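6-phospho-alpha-glucosidase (Merdibacter massiliensis, PDB 6VC6) hydrolyses 6-phospho-alpha-glucosides, probably by the redox-assisted mechanism of family 4 glycosidases, which depends on NAD and a divalent metal such as manganese. Local coordinates at residues Ala42-Pro47 and Arg294-Cys299; Asp125-Ile130 and Asp396-His401; Ala155-Phe160 and Gln352-Val357. All blocks are in the same frame, centred on the assembly; numbering follows the deposited sequence.

Interaction 1. Residues Ala42-Pro47 and Arg294-Cys299; sequences AERQQP and RVFAEC. With NAD (nicotinamide-adenine-dinucleotide), chain G.
Phe296, reaching out from helix 291-305, sits against the first turns of helix 42-59 and touches Arg44 in two quite different ways. The carbonyl O of Arg44 lies in the plane of the ring, at its edge, 3.4 Å from Phe296 CE1, with CG of Pro47 at the same rim, 4.0 Å from CE1. The Arg44 side chain leaves with CG anti to the backbone N (chi1 -177°) and runs extended as far as NE, which carries the guanidinium along the CZ-CE2 side of the ring. There Phe296 CE2 comes over one face of the guanidinium, 3.7 Å from Arg44 NH2, the two planes 58° apart, so this is no parallel stack.

The buried, close-packed part is this wedge of Phe296 with Pro47, continued more thinly by Cys299, whose CB is 3.9 Å from Pro47 O. The solvent side is the outer flank of the same turns, where Ala42, Glu43 and Gln46 are exposed; on the other helix Ala297 is likewise turned to solvent. The axes of the two short segments come no closer than 10.7 Å, a gap spanned mainly by Arg44 and Phe296.

At its polar end Arg44 NH2 donates to the NAD phosphate oxygen O1A over 2.9 Å, while NE makes a weak hydrogen bond to the hydroxyl O3B of the adenosine ribose. Glu292 forms a salt bridge with NH1. Phosphate and carboxylate would together balance the arginine charge, and with Phe296 over one face the guanidinium is held in a set orientation, so a residue of the C-terminal half probably helps position a cofactor-binding arginine of the nucleotide-binding half.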
loop_
_atom_site.group_PDB
_atom_site.type_symbol
_atom_site.label_atom_id
_atom_site.label_comp_id
_atom_site.label_asym_id
_atom_site.label_seq_id
_atom_site.Cartn_x
_atom_site.Cartn_y
_atom_site.Cartn_z
ATOM N N ALA A 42 0.047 13.783 -18.561
ATOM C CA ALA A 42 0.161 15.229 -18.396
ATOM C C ALA A 42 -1.191 15.868 -18.102
ATOM O O ALA A 42 -1.284 16.778 -17.270
ATOM C CB ALA A 42 0.786 15.851 -19.644
ATOM N N GLU A 43 -2.251 15.406 -18.770
ATOM C CA GLU A 43 -3.556 16.037 -18.598
ATOM C C GLU A 43 -4.173 15.708 -17.245
ATOM O O GLU A 43 -4.865 16.552 -16.663
ATOM C CB GLU A 43 -4.495 15.615 -19.727
ATOM C CG GLU A 43 -4.426 16.514 -20.952
ATOM C CD GLU A 43 -5.305 17.744 -20.834
ATOM O OE1 GLU A 43 -5.938 18.133 -21.841
ATOM O OE2 GLU A 43 -5.364 18.325 -19.732
ATOM N N ARG A 44 -3.945 14.498 -16.732
ATOM C CA ARG A 44 -4.480 14.145 -15.421
ATOM C C ARG A 44 -3.758 14.886 -14.302
ATOM O O ARG A 44 -4.370 15.211 -13.277
ATOM C CB ARG A 44 -4.387 12.633 -15.207
ATOM C CG ARG A 44 -4.992 12.147 -13.900
ATOM C CD ARG A 44 -4.855 10.641 -13.755
ATOM N NE ARG A 44 -5.385 10.166 -12.479
ATOM C CZ ARG A 44 -6.664 9.873 -12.266
ATOM N NH1 ARG A 44 -7.550 10.008 -13.244
ATOM N NH2 ARG A 44 -7.058 9.447 -11.073
ATOM N N GLN A 45 -2.468 15.169 -14.484
ATOM C CA GLN A 45 -1.678 15.842 -13.461
ATOM C C GLN A 45 -1.867 17.354 -13.467
ATOM O O GLN A 45 -1.635 17.997 -12.437
ATOM C CB GLN A 45 -0.197 15.504 -13.649
ATOM C CG GLN A 45 0.712 15.964 -12.521
ATOM C CD GLN A 45 2.168 15.625 -12.772
ATOM O OE1 GLN A 45 2.828 15.017 -11.931
ATOM N NE2 GLN A 45 2.676 16.020 -13.934
ATOM N N GLN A 46 -2.298 17.930 -14.591
ATOM C CA GLN A 46 -2.336 19.387 -14.716
ATOM C C GLN A 46 -3.269 20.061 -13.715
ATOM O O GLN A 46 -2.833 21.023 -13.059
ATOM C CB GLN A 46 -2.693 19.767 -16.157
ATOM C CG GLN A 46 -2.711 21.264 -16.409
ATOM C CD GLN A 46 -3.314 21.620 -17.751
ATOM O OE1 GLN A 46 -4.394 22.205 -17.825
ATOM N NE2 GLN A 46 -2.615 21.268 -18.825
ATOM N N PRO A 47 -4.533 19.647 -13.548
ATOM C CA PRO A 47 -5.381 20.339 -12.562
ATOM C C PRO A 47 -4.895 20.179 -11.134
ATOM O O PRO A 47 -5.165 21.046 -10.294
ATOM C CB PRO A 47 -6.759 19.695 -12.768
ATOM C CG PRO A 47 -6.469 18.368 -13.361
ATOM C CD PRO A 47 -5.279 18.580 -14.243
ATOM N N ARG A 294 -14.645 13.637 -6.329
ATOM C CA ARG A 294 -14.649 14.722 -5.355
ATOM C C ARG A 294 -13.330 15.481 -5.379
ATOM O O ARG A 294 -13.318 16.716 -5.333
ATOM C CB ARG A 294 -14.929 14.179 -3.954
ATOM C CG ARG A 294 -16.321 13.603 -3.767
ATOM C CD ARG A 294 -16.571 13.248 -2.311
ATOM N NE ARG A 294 -15.525 12.380 -1.778
ATOM C CZ ARG A 294 -15.620 11.057 -1.701
ATOM N NH1 ARG A 294 -16.717 10.444 -2.124
ATOM N NH2 ARG A 294 -14.618 10.346 -1.202
ATOM N N VAL A 295 -12.212 14.758 -5.471
ATOM C CA VAL A 295 -10.902 15.394 -5.395
ATOM C C VAL A 295 -10.635 16.238 -6.637
ATOM O O VAL A 295 -10.182 17.384 -6.537
ATOM C CB VAL A 295 -9.811 14.327 -5.182
ATOM C CG1 VAL A 295 -8.459 14.841 -5.650
ATOM C CG2 VAL A 295 -9.756 13.918 -3.718
ATOM N N PHE A 296 -10.918 15.695 -7.824
ATOM C CA PHE A 296 -10.676 16.455 -9.046
ATOM C C PHE A 296 -11.653 17.616 -9.193
ATOM O O PHE A 296 -11.322 18.622 -9.830
ATOM C CB PHE A 296 -10.750 15.536 -10.265
ATOM C CG PHE A 296 -9.451 14.852 -10.586
ATOM C CD1 PHE A 296 -8.483 15.491 -11.343
ATOM C CD2 PHE A 296 -9.197 13.571 -10.127
ATOM C CE1 PHE A 296 -7.286 14.864 -11.638
ATOM C CE2 PHE A 296 -8.001 12.939 -10.418
ATOM C CZ PHE A 296 -7.046 13.586 -11.175
ATOM N N ALA A 297 -12.851 17.502 -8.613
ATOM C CA ALA A 297 -13.818 18.591 -8.711
ATOM C C ALA A 297 -13.419 19.768 -7.831
ATOM O O ALA A 297 -13.622 20.928 -8.210
ATOM C CB ALA A 297 -15.216 18.097 -8.340
ATOM N N GLU A 298 -12.850 19.487 -6.654
ATOM C CA GLU A 298 -12.259 20.363 -5.646
ATOM C C GLU A 298 -11.235 21.303 -6.271
ATOM O O GLU A 298 -11.128 22.470 -5.874
ATOM C CB GLU A 298 -11.606 19.534 -4.541
ATOM C CG GLU A 298 -11.647 20.212 -3.175
ATOM C CD GLU A 298 -10.417 19.956 -2.329
ATOM O OE1 GLU A 298 -9.836 20.933 -1.812
ATOM O OE2 GLU A 298 -10.050 18.775 -2.150
ATOM N N CYS A 299 -10.291 20.577 -6.876
ATOM C CA CYS A 299 -9.164 21.218 -7.546
ATOM C C CYS A 299 -9.644 22.134 -8.661
ATOM O O CYS A 299 -9.119 23.237 -8.836
ATOM C CB CYS A 299 -8.206 20.159 -8.095
ATOM S SG CYS A 299 -7.367 19.156 -6.840
HETATM P PA NAD G . -4.840 6.968 -9.390
HETATM O O1A NAD G . -5.781 8.054 -8.927
HETATM O O2A NAD G . -5.092 6.258 -10.698
HETATM O O5B NAD G . -3.349 7.568 -9.428
HETATM C C5B NAD G . -2.313 6.889 -10.130
HETATM C C4B NAD G . -1.428 7.904 -10.833
HETATM O O4B NAD G . -0.173 7.307 -11.166
HETATM C C3B NAD G . -2.072 8.367 -12.130
HETATM O O3B NAD G . -2.096 9.796 -12.167
HETATM C C2B NAD G . -1.170 7.848 -13.228
HETATM O O2B NAD G . -1.045 8.811 -14.277
HETATM C C1B NAD G . 0.154 7.632 -12.518
HETATM N N9A NAD G . 0.955 6.559 -13.155
HETATM C C8A NAD G . 0.507 5.373 -13.610
HETATM N N7A NAD G . 1.522 4.643 -14.143
HETATM C C5A NAD G . 2.647 5.374 -14.034
HETATM C C6A NAD G . 4.076 5.207 -14.393
HETATM N N6A NAD G . 4.522 4.077 -14.994
HETATM N N1A NAD G . 4.921 6.221 -14.101
HETATM C C2A NAD G . 4.496 7.351 -13.504
HETATM N N3A NAD G . 3.217 7.569 -13.152
HETATM C C4A NAD G . 2.265 6.637 -13.388
HETATM O O3 NAD G . -4.704 5.856 -8.233
HETATM P PN NAD G . -5.016 6.169 -6.687
HETATM O O1N NAD G . -6.359 5.569 -6.342
HETATM O O2N NAD G . -4.726 7.622 -6.392
HETATM O O5D NAD G . -3.876 5.274 -5.995
HETATM C C5D NAD G . -2.532 5.747 -5.934
HETATM C C4D NAD G . -1.633 4.584 -5.541
HETATM O O4D NAD G . -1.428 4.580 -4.127
HETATM C C3D NAD G . -2.286 3.258 -5.902
HETATM O O3D NAD G . -1.325 2.429 -6.558
HETATM C C2D NAD G . -2.639 2.630 -4.574
HETATM O O2D NAD G . -2.525 1.208 -4.626
HETATM C C1D NAD G . -1.595 3.241 -3.659
HETATM N N1N NAD G . -1.980 3.185 -2.251
HETATM C C2N NAD G . -1.249 2.402 -1.457
HETATM C C3N NAD G . -1.534 2.284 -0.109
HETATM C C7N NAD G . -0.681 1.386 0.736
HETATM O O7N NAD G . -1.054 1.084 1.857
HETATM N N7N NAD G . 0.464 0.932 0.226
HETATM C C4N NAD G . -2.593 3.005 0.426
HETATM C C5N NAD G . -3.345 3.813 -0.422
HETATM C C6N NAD G . -3.011 3.893 -1.771
#

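Interaction 2. Residues Asp125-Ile130 and Asp396-His401; sequences DMIESI and DAYYEH. With NAD (nicotinamide-adenine-dinucleotide), chain G.
Ile127 points the CD1 tip of its side chain at the phenol end of Tyr398, meeting OH at 3.4 Å and the ring carbon CE2 at 3.5 Å. The two side chains approach from opposite directions, one from helix 113-136 and the other from the last turn of helix 378-400, and bridge backbones whose nearest CA atoms, those of Ile127 and Tyr398, are 11.2 Å apart. With CG anti to the backbone N (chi1 162°), Tyr398 reaches straight across that gap. The methyl comes at the ring obliquely, and CG2 of the same isoleucine also lies near the hydroxyl, 4.0 Å from Tyr398 OH, so the branched side chain meets the tyrosine through more than its tip.

Tyr399, the next residue, brings its hydroxyl to the same methyl: its OH is 3.8 Å from Ile127 CD1. Within the helix end the two aromatic rings also meet, CD2 of Tyr398 lying over one face of Tyr399, toward the rim. No hydrogen bond crosses the contact. The hydroxyl of Tyr399 is instead engaged by Glu159 and by the carbonyl O of Ala155, which hold that ring beside the isoleucine.

On another side of helix 113-136, Asp125 serves the cofactor. Its OD2 accepts a hydrogen bond from the adenine amino group N6A of NAD over 3.0 Å, with an N-H...O angle of 154°, so the same helix turn binds the adenine amino group and packs against the C-terminal half.

Helix 149-159 completes the setting, its Leu156 and Glu159 also touching Ile127. On the sheet side, Met126 and Ile130 lean on Met83 of strand 80-83, while Ile130 reaches Ile142 of strand 141-144.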
loop_
_atom_site.group_PDB
_atom_site.type_symbol
_atom_site.label_atom_id
_atom_site.label_comp_id
_atom_site.label_asym_id
_atom_site.label_seq_id
_atom_site.Cartn_x
_atom_site.Cartn_y
_atom_site.Cartn_z
ATOM N N ASP A 125 6.330 -1.468 -14.556
ATOM C CA ASP A 125 6.440 -0.016 -14.471
ATOM C C ASP A 125 7.292 0.441 -13.292
ATOM O O ASP A 125 7.942 1.490 -13.380
ATOM C CB ASP A 125 5.047 0.610 -14.388
ATOM C CG ASP A 125 4.353 0.675 -15.737
ATOM O OD1 ASP A 125 4.796 -0.026 -16.672
ATOM O OD2 ASP A 125 3.364 1.428 -15.862
HETATM N N MSE A 126 7.288 -0.290 -12.189
HETATM C CA MSE A 126 8.099 0.077 -11.043
HETATM C C MSE A 126 9.580 -0.098 -11.318
HETATM O O MSE A 126 10.347 0.792 -10.980
HETATM C CB MSE A 126 7.730 -0.698 -9.790
HETATM C CG MSE A 126 6.466 -0.231 -9.083
HETATM SE SE MSE A 126 6.568 1.560 -8.317
HETATM C CE MSE A 126 8.058 1.323 -7.100
ATOM N N ILE A 127 9.989 -1.211 -11.911
ATOM C CA ILE A 127 11.391 -1.458 -12.232
ATOM C C ILE A 127 11.884 -0.462 -13.275
ATOM O O ILE A 127 13.020 0.025 -13.203
ATOM C CB ILE A 127 11.576 -2.917 -12.690
ATOM C CG1 ILE A 127 11.428 -3.860 -11.493
ATOM C CG2 ILE A 127 12.923 -3.110 -13.371
ATOM C CD1 ILE A 127 11.449 -5.322 -11.854
ATOM N N GLU A 128 11.033 -0.129 -14.249
ATOM C CA GLU A 128 11.400 0.880 -15.237
ATOM C C GLU A 128 11.575 2.248 -14.590
ATOM O O GLU A 128 12.473 3.012 -14.965
ATOM C CB GLU A 128 10.342 0.937 -16.339
ATOM C CG GLU A 128 10.690 1.855 -17.500
ATOM C CD GLU A 128 9.495 2.142 -18.392
ATOM O OE1 GLU A 128 8.443 2.564 -17.864
ATOM O OE2 GLU A 128 9.605 1.942 -19.620
ATOM N N SER A 129 10.732 2.572 -13.607
ATOM C CA SER A 129 10.783 3.895 -12.996
ATOM C C SER A 129 11.989 4.042 -12.075
ATOM O O SER A 129 12.640 5.094 -12.062
ATOM C CB SER A 129 9.489 4.171 -12.232
ATOM O OG SER A 129 9.525 5.451 -11.627
ATOM N N ILE A 130 12.299 3.006 -11.293
ATOM C CA ILE A 130 13.433 3.087 -10.376
ATOM C C ILE A 130 14.738 3.217 -11.151
ATOM O O ILE A 130 15.647 3.952 -10.745
ATOM C CB ILE A 130 13.453 1.870 -9.433
ATOM C CG1 ILE A 130 12.133 1.762 -8.665
ATOM C CG2 ILE A 130 14.638 1.957 -8.474
ATOM C CD1 ILE A 130 12.141 2.422 -7.304
ATOM N N ASP A 396 8.451 -14.682 -10.634
ATOM C CA ASP A 396 9.192 -15.641 -11.446
ATOM C C ASP A 396 8.732 -15.587 -12.896
ATOM O O ASP A 396 9.554 -15.605 -13.820
ATOM C CB ASP A 396 9.018 -17.054 -10.889
ATOM C CG ASP A 396 10.072 -17.417 -9.865
ATOM O OD1 ASP A 396 10.931 -16.564 -9.562
ATOM O OD2 ASP A 396 10.041 -18.560 -9.363
ATOM N N ALA A 397 7.416 -15.518 -13.112
ATOM C CA ALA A 397 6.884 -15.409 -14.465
ATOM C C ALA A 397 7.294 -14.101 -15.124
ATOM O O ALA A 397 7.480 -14.054 -16.346
ATOM C CB ALA A 397 5.361 -15.535 -14.442
ATOM N N TYR A 398 7.436 -13.032 -14.339
ATOM C CA TYR A 398 7.881 -11.759 -14.896
ATOM C C TYR A 398 9.316 -11.853 -15.400
ATOM O O TYR A 398 9.633 -11.385 -16.499
ATOM C CB TYR A 398 7.753 -10.652 -13.849
ATOM C CG TYR A 398 8.569 -9.420 -14.172
ATOM C CD1 TYR A 398 8.127 -8.497 -15.109
ATOM C CD2 TYR A 398 9.786 -9.183 -13.543
ATOM C CE1 TYR A 398 8.870 -7.372 -15.411
ATOM C CE2 TYR A 398 10.536 -8.062 -13.839
ATOM C CZ TYR A 398 10.072 -7.159 -14.773
ATOM O OH TYR A 398 10.815 -6.039 -15.071
ATOM N N TYR A 399 10.200 -12.461 -14.607
ATOM C CA TYR A 399 11.610 -12.525 -14.972
ATOM C C TYR A 399 11.887 -13.574 -16.041
ATOM O O TYR A 399 12.780 -13.380 -16.873
ATOM C CB TYR A 399 12.461 -12.812 -13.733
ATOM C CG TYR A 399 12.806 -11.580 -12.930
ATOM C CD1 TYR A 399 13.771 -10.686 -13.375
ATOM C CD2 TYR A 399 12.166 -11.311 -11.727
ATOM C CE1 TYR A 399 14.089 -9.557 -12.644
ATOM C CE2 TYR A 399 12.478 -10.185 -10.990
ATOM C CZ TYR A 399 13.440 -9.312 -11.453
ATOM O OH TYR A 399 13.752 -8.191 -10.721
ATOM N N GLU A 400 11.145 -14.678 -16.041
ATOM C CA GLU A 400 11.400 -15.783 -16.954
ATOM C C GLU A 400 10.514 -15.762 -18.191
ATOM O O GLU A 400 10.692 -16.609 -19.071
ATOM C CB GLU A 400 11.221 -17.119 -16.224
ATOM C CG GLU A 400 12.235 -17.362 -15.118
ATOM C CD GLU A 400 11.934 -18.616 -14.323
ATOM O OE1 GLU A 400 12.184 -18.621 -13.099
ATOM O OE2 GLU A 400 11.445 -19.598 -14.921
ATOM N N HIS A 401 9.576 -14.816 -18.282
ATOM C CA HIS A 401 8.600 -14.783 -19.373
ATOM C C HIS A 401 7.879 -16.123 -19.491
ATOM O O HIS A 401 7.695 -16.663 -20.584
ATOM C CB HIS A 401 9.260 -14.400 -20.700
ATOM C CG HIS A 401 9.895 -13.045 -20.695
ATOM N ND1 HIS A 401 9.255 -11.923 -20.215
ATOM C CD2 HIS A 401 11.113 -12.631 -21.118
ATOM C CE1 HIS A 401 10.050 -10.877 -20.340
ATOM N NE2 HIS A 401 11.184 -11.279 -20.885
HETATM P PA NAD G . -4.840 6.968 -9.390
HETATM O O1A NAD G . -5.781 8.054 -8.927
HETATM O O2A NAD G . -5.092 6.258 -10.698
HETATM O O5B NAD G . -3.349 7.568 -9.428
HETATM C C5B NAD G . -2.313 6.889 -10.130
HETATM C C4B NAD G . -1.428 7.904 -10.833
HETATM O O4B NAD G . -0.173 7.307 -11.166
HETATM C C3B NAD G . -2.072 8.367 -12.130
HETATM O O3B NAD G . -2.096 9.796 -12.167
HETATM C C2B NAD G . -1.170 7.848 -13.228
HETATM O O2B NAD G . -1.045 8.811 -14.277
HETATM C C1B NAD G . 0.154 7.632 -12.518
HETATM N N9A NAD G . 0.955 6.559 -13.155
HETATM C C8A NAD G . 0.507 5.373 -13.610
HETATM N N7A NAD G . 1.522 4.643 -14.143
HETATM C C5A NAD G . 2.647 5.374 -14.034
HETATM C C6A NAD G . 4.076 5.207 -14.393
HETATM N N6A NAD G . 4.522 4.077 -14.994
HETATM N N1A NAD G . 4.921 6.221 -14.101
HETATM C C2A NAD G . 4.496 7.351 -13.504
HETATM N N3A NAD G . 3.217 7.569 -13.152
HETATM C C4A NAD G . 2.265 6.637 -13.388
HETATM O O3 NAD G . -4.704 5.856 -8.233
HETATM P PN NAD G . -5.016 6.169 -6.687
HETATM O O1N NAD G . -6.359 5.569 -6.342
HETATM O O2N NAD G . -4.726 7.622 -6.392
HETATM O O5D NAD G . -3.876 5.274 -5.995
HETATM C C5D NAD G . -2.532 5.747 -5.934
HETATM C C4D NAD G . -1.633 4.584 -5.541
HETATM O O4D NAD G . -1.428 4.580 -4.127
HETATM C C3D NAD G . -2.286 3.258 -5.902
HETATM O O3D NAD G . -1.325 2.429 -6.558
HETATM C C2D NAD G . -2.639 2.630 -4.574
HETATM O O2D NAD G . -2.525 1.208 -4.626
HETATM C C1D NAD G . -1.595 3.241 -3.659
HETATM N N1N NAD G . -1.980 3.185 -2.251
HETATM C C2N NAD G . -1.249 2.402 -1.457
HETATM C C3N NAD G . -1.534 2.284 -0.109
HETATM C C7N NAD G . -0.681 1.386 0.736
HETATM O O7N NAD G . -1.054 1.084 1.857
HETATM N N7N NAD G . 0.464 0.932 0.226
HETATM C C4N NAD G . -2.593 3.005 0.426
HETATM C C5N NAD G . -3.345 3.813 -0.422
HETATM C C6N NAD G . -3.011 3.893 -1.771
#

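Interaction 3. Residues Ala155-Phe160 and Gln352-Val357; sequences ALRREF and QDDAMV
This is a surface contact of mixed polar and apolar character, between the last turns of helix 149-159 and the type I beta turn Gln352-Ala355 that leads into strand 356-364. Arg157 carries it. Its side chain bends at chi3 (72°), which brings one face of the guanidinium over the carbonyl O of Asp354, 3.3 Å from Arg157 NE; the oxygen stands above the plane, and the angle is too poor for a hydrogen bond. The charged ends are paired only loosely: Arg157 NH2 is 4.0 Å from Asp354 OD2, a long salt bridge in which no N-H points at the oxygen. The firmer partner of Arg157 is Glu154, one turn back, and the Asp354 carbonyl accepts a hydrogen bond from Lys392.

Closer to the helix, the selenium of Met356 packs on the aliphatic part of Arg157, 3.7 Å from its CD. Asp354 is itself steadied inside the turn, since Gln352 NE2 donates to the syn lone pair of OD1 over 3.0 Å.

Here a helix of the parallel part lies against the start of an antiparallel strand of the same nine-stranded mixed sheet, whose six parallel strands, in the order 3-2-1-4-5-6, form the core of the Rossmann-type NAD-binding domain.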
loop_
_atom_site.group_PDB
_atom_site.type_symbol
_atom_site.label_atom_id
_atom_site.label_comp_id
_atom_site.label_asym_id
_atom_site.label_seq_id
_atom_site.Cartn_x
_atom_site.Cartn_y
_atom_site.Cartn_z
ATOM N N ALA A 155 9.737 -8.132 -6.295
ATOM C CA ALA A 155 10.393 -7.870 -7.572
ATOM C C ALA A 155 11.555 -6.897 -7.410
ATOM O O ALA A 155 12.595 -7.051 -8.062
ATOM C CB ALA A 155 9.381 -7.333 -8.584
ATOM N N LEU A 156 11.400 -5.891 -6.545
ATOM C CA LEU A 156 12.481 -4.937 -6.325
ATOM C C LEU A 156 13.633 -5.562 -5.548
ATOM O O LEU A 156 14.779 -5.118 -5.679
ATOM C CB LEU A 156 11.952 -3.702 -5.593
ATOM C CG LEU A 156 10.957 -2.842 -6.377
ATOM C CD1 LEU A 156 10.630 -1.563 -5.621
ATOM C CD2 LEU A 156 11.488 -2.528 -7.769
ATOM N N ARG A 157 13.349 -6.584 -4.738
ATOM C CA ARG A 157 14.418 -7.301 -4.049
ATOM C C ARG A 157 15.354 -7.975 -5.043
ATOM O O ARG A 157 16.575 -7.993 -4.847
ATOM C CB ARG A 157 13.820 -8.332 -3.089
ATOM C CG ARG A 157 14.848 -9.219 -2.404
ATOM C CD ARG A 157 14.186 -10.381 -1.678
ATOM N NE ARG A 157 13.665 -11.388 -2.600
ATOM C CZ ARG A 157 14.407 -12.332 -3.173
ATOM N NH1 ARG A 157 15.708 -12.399 -2.924
ATOM N NH2 ARG A 157 13.850 -13.209 -3.996
ATOM N N ARG A 158 14.800 -8.526 -6.125
ATOM C CA ARG A 158 15.623 -9.195 -7.126
ATOM C C ARG A 158 16.310 -8.198 -8.051
ATOM O O ARG A 158 17.482 -8.379 -8.401
ATOM C CB ARG A 158 14.771 -10.166 -7.943
ATOM C CG ARG A 158 14.033 -11.211 -7.122
ATOM C CD ARG A 158 13.523 -12.328 -8.018
ATOM N NE ARG A 158 12.528 -13.165 -7.355
ATOM C CZ ARG A 158 11.921 -14.195 -7.934
ATOM N NH1 ARG A 158 12.205 -14.514 -9.190
ATOM N NH2 ARG A 158 11.025 -14.906 -7.260
ATOM N N GLU A 159 15.599 -7.144 -8.458
ATOM C CA GLU A 159 16.153 -6.213 -9.437
ATOM C C GLU A 159 17.244 -5.342 -8.825
ATOM O O GLU A 159 18.238 -5.027 -9.489
ATOM C CB GLU A 159 15.043 -5.345 -10.024
ATOM C CG GLU A 159 15.501 -4.432 -11.151
ATOM C CD GLU A 159 15.795 -5.186 -12.433
ATOM O OE1 GLU A 159 15.103 -6.189 -12.707
ATOM O OE2 GLU A 159 16.718 -4.775 -13.167
ATOM N N PHE A 160 17.079 -4.941 -7.567
ATOM C CA PHE A 160 18.021 -4.053 -6.884
ATOM C C PHE A 160 18.465 -4.700 -5.579
ATOM O O PHE A 160 18.074 -4.267 -4.487
ATOM C CB PHE A 160 17.393 -2.681 -6.640
ATOM C CG PHE A 160 16.792 -2.066 -7.871
ATOM C CD1 PHE A 160 17.589 -1.401 -8.790
ATOM C CD2 PHE A 160 15.430 -2.155 -8.115
ATOM C CE1 PHE A 160 17.040 -0.835 -9.925
ATOM C CE2 PHE A 160 14.876 -1.590 -9.248
ATOM C CZ PHE A 160 15.682 -0.931 -10.156
ATOM N N GLN A 352 11.419 -18.635 4.996
ATOM C CA GLN A 352 12.652 -18.543 4.227
ATOM C C GLN A 352 13.278 -17.156 4.356
ATOM O O GLN A 352 12.609 -16.165 4.661
ATOM C CB GLN A 352 12.394 -18.870 2.755
ATOM C CG GLN A 352 11.316 -18.025 2.101
ATOM C CD GLN A 352 10.716 -18.696 0.881
ATOM O OE1 GLN A 352 9.717 -19.408 0.979
ATOM N NE2 GLN A 352 11.329 -18.476 -0.276
ATOM N N ASP A 353 14.590 -17.103 4.111
ATOM C CA ASP A 353 15.346 -15.873 4.327
ATOM C C ASP A 353 14.903 -14.763 3.380
ATOM O O ASP A 353 14.788 -13.601 3.786
ATOM C CB ASP A 353 16.844 -16.138 4.159
ATOM C CG ASP A 353 17.445 -16.880 5.337
ATOM O OD1 ASP A 353 18.595 -17.351 5.215
ATOM O OD2 ASP A 353 16.772 -16.992 6.383
ATOM N N ASP A 354 14.654 -15.098 2.114
ATOM C CA ASP A 354 14.425 -14.099 1.078
ATOM C C ASP A 354 12.957 -13.703 0.938
ATOM O O ASP A 354 12.550 -13.247 -0.136
ATOM C CB ASP A 354 14.968 -14.597 -0.266
ATOM C CG ASP A 354 14.323 -15.895 -0.720
ATOM O OD1 ASP A 354 13.430 -16.411 -0.016
ATOM O OD2 ASP A 354 14.714 -16.404 -1.792
ATOM N N ALA A 355 12.160 -13.860 1.988
ATOM C CA ALA A 355 10.769 -13.434 1.961
ATOM C C ALA A 355 10.657 -11.979 2.396
ATOM O O ALA A 355 11.282 -11.562 3.375
ATOM C CB ALA A 355 9.909 -14.316 2.867
HETATM N N MSE A 356 9.871 -11.208 1.653
HETATM C CA MSE A 356 9.564 -9.841 2.052
HETATM C C MSE A 356 8.380 -9.862 3.012
HETATM O O MSE A 356 7.264 -10.213 2.627
HETATM C CB MSE A 356 9.263 -8.965 0.833
HETATM C CG MSE A 356 10.401 -8.876 -0.178
HETATM SE SE MSE A 356 12.104 -8.290 0.590
HETATM C CE MSE A 356 11.676 -6.420 0.925
ATOM N N VAL A 357 8.629 -9.497 4.268
ATOM C CA VAL A 357 7.636 -9.596 5.327
ATOM C C VAL A 357 7.375 -8.206 5.902
ATOM O O VAL A 357 8.087 -7.244 5.618
ATOM C CB VAL A 357 8.065 -10.575 6.435
ATOM C CG1 VAL A 357 8.179 -11.986 5.878
ATOM C CG2 VAL A 357 9.383 -10.134 7.050
#

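Starting from the N terminus, helix 42-59 is the first partner reached, and interaction 1 closes its loop at helix 291-305. Segment 125-130 comes next and waits until 396-401 near the C terminus for interaction 2, so these two loops cross. Interaction 3, from 155-160 to 352-357, begins and ends within the span of interaction 2, and it too crosses interaction 1. Each contact joins the nucleotide-binding half to the C-terminal half. Interactions 1 and 2 both touch NAD but not each other, their centres 30 Å apart; interactions 2 and 3 adjoin, through the salt bridge of Asp396 with Arg158 and the packing of Ile130 on Phe160.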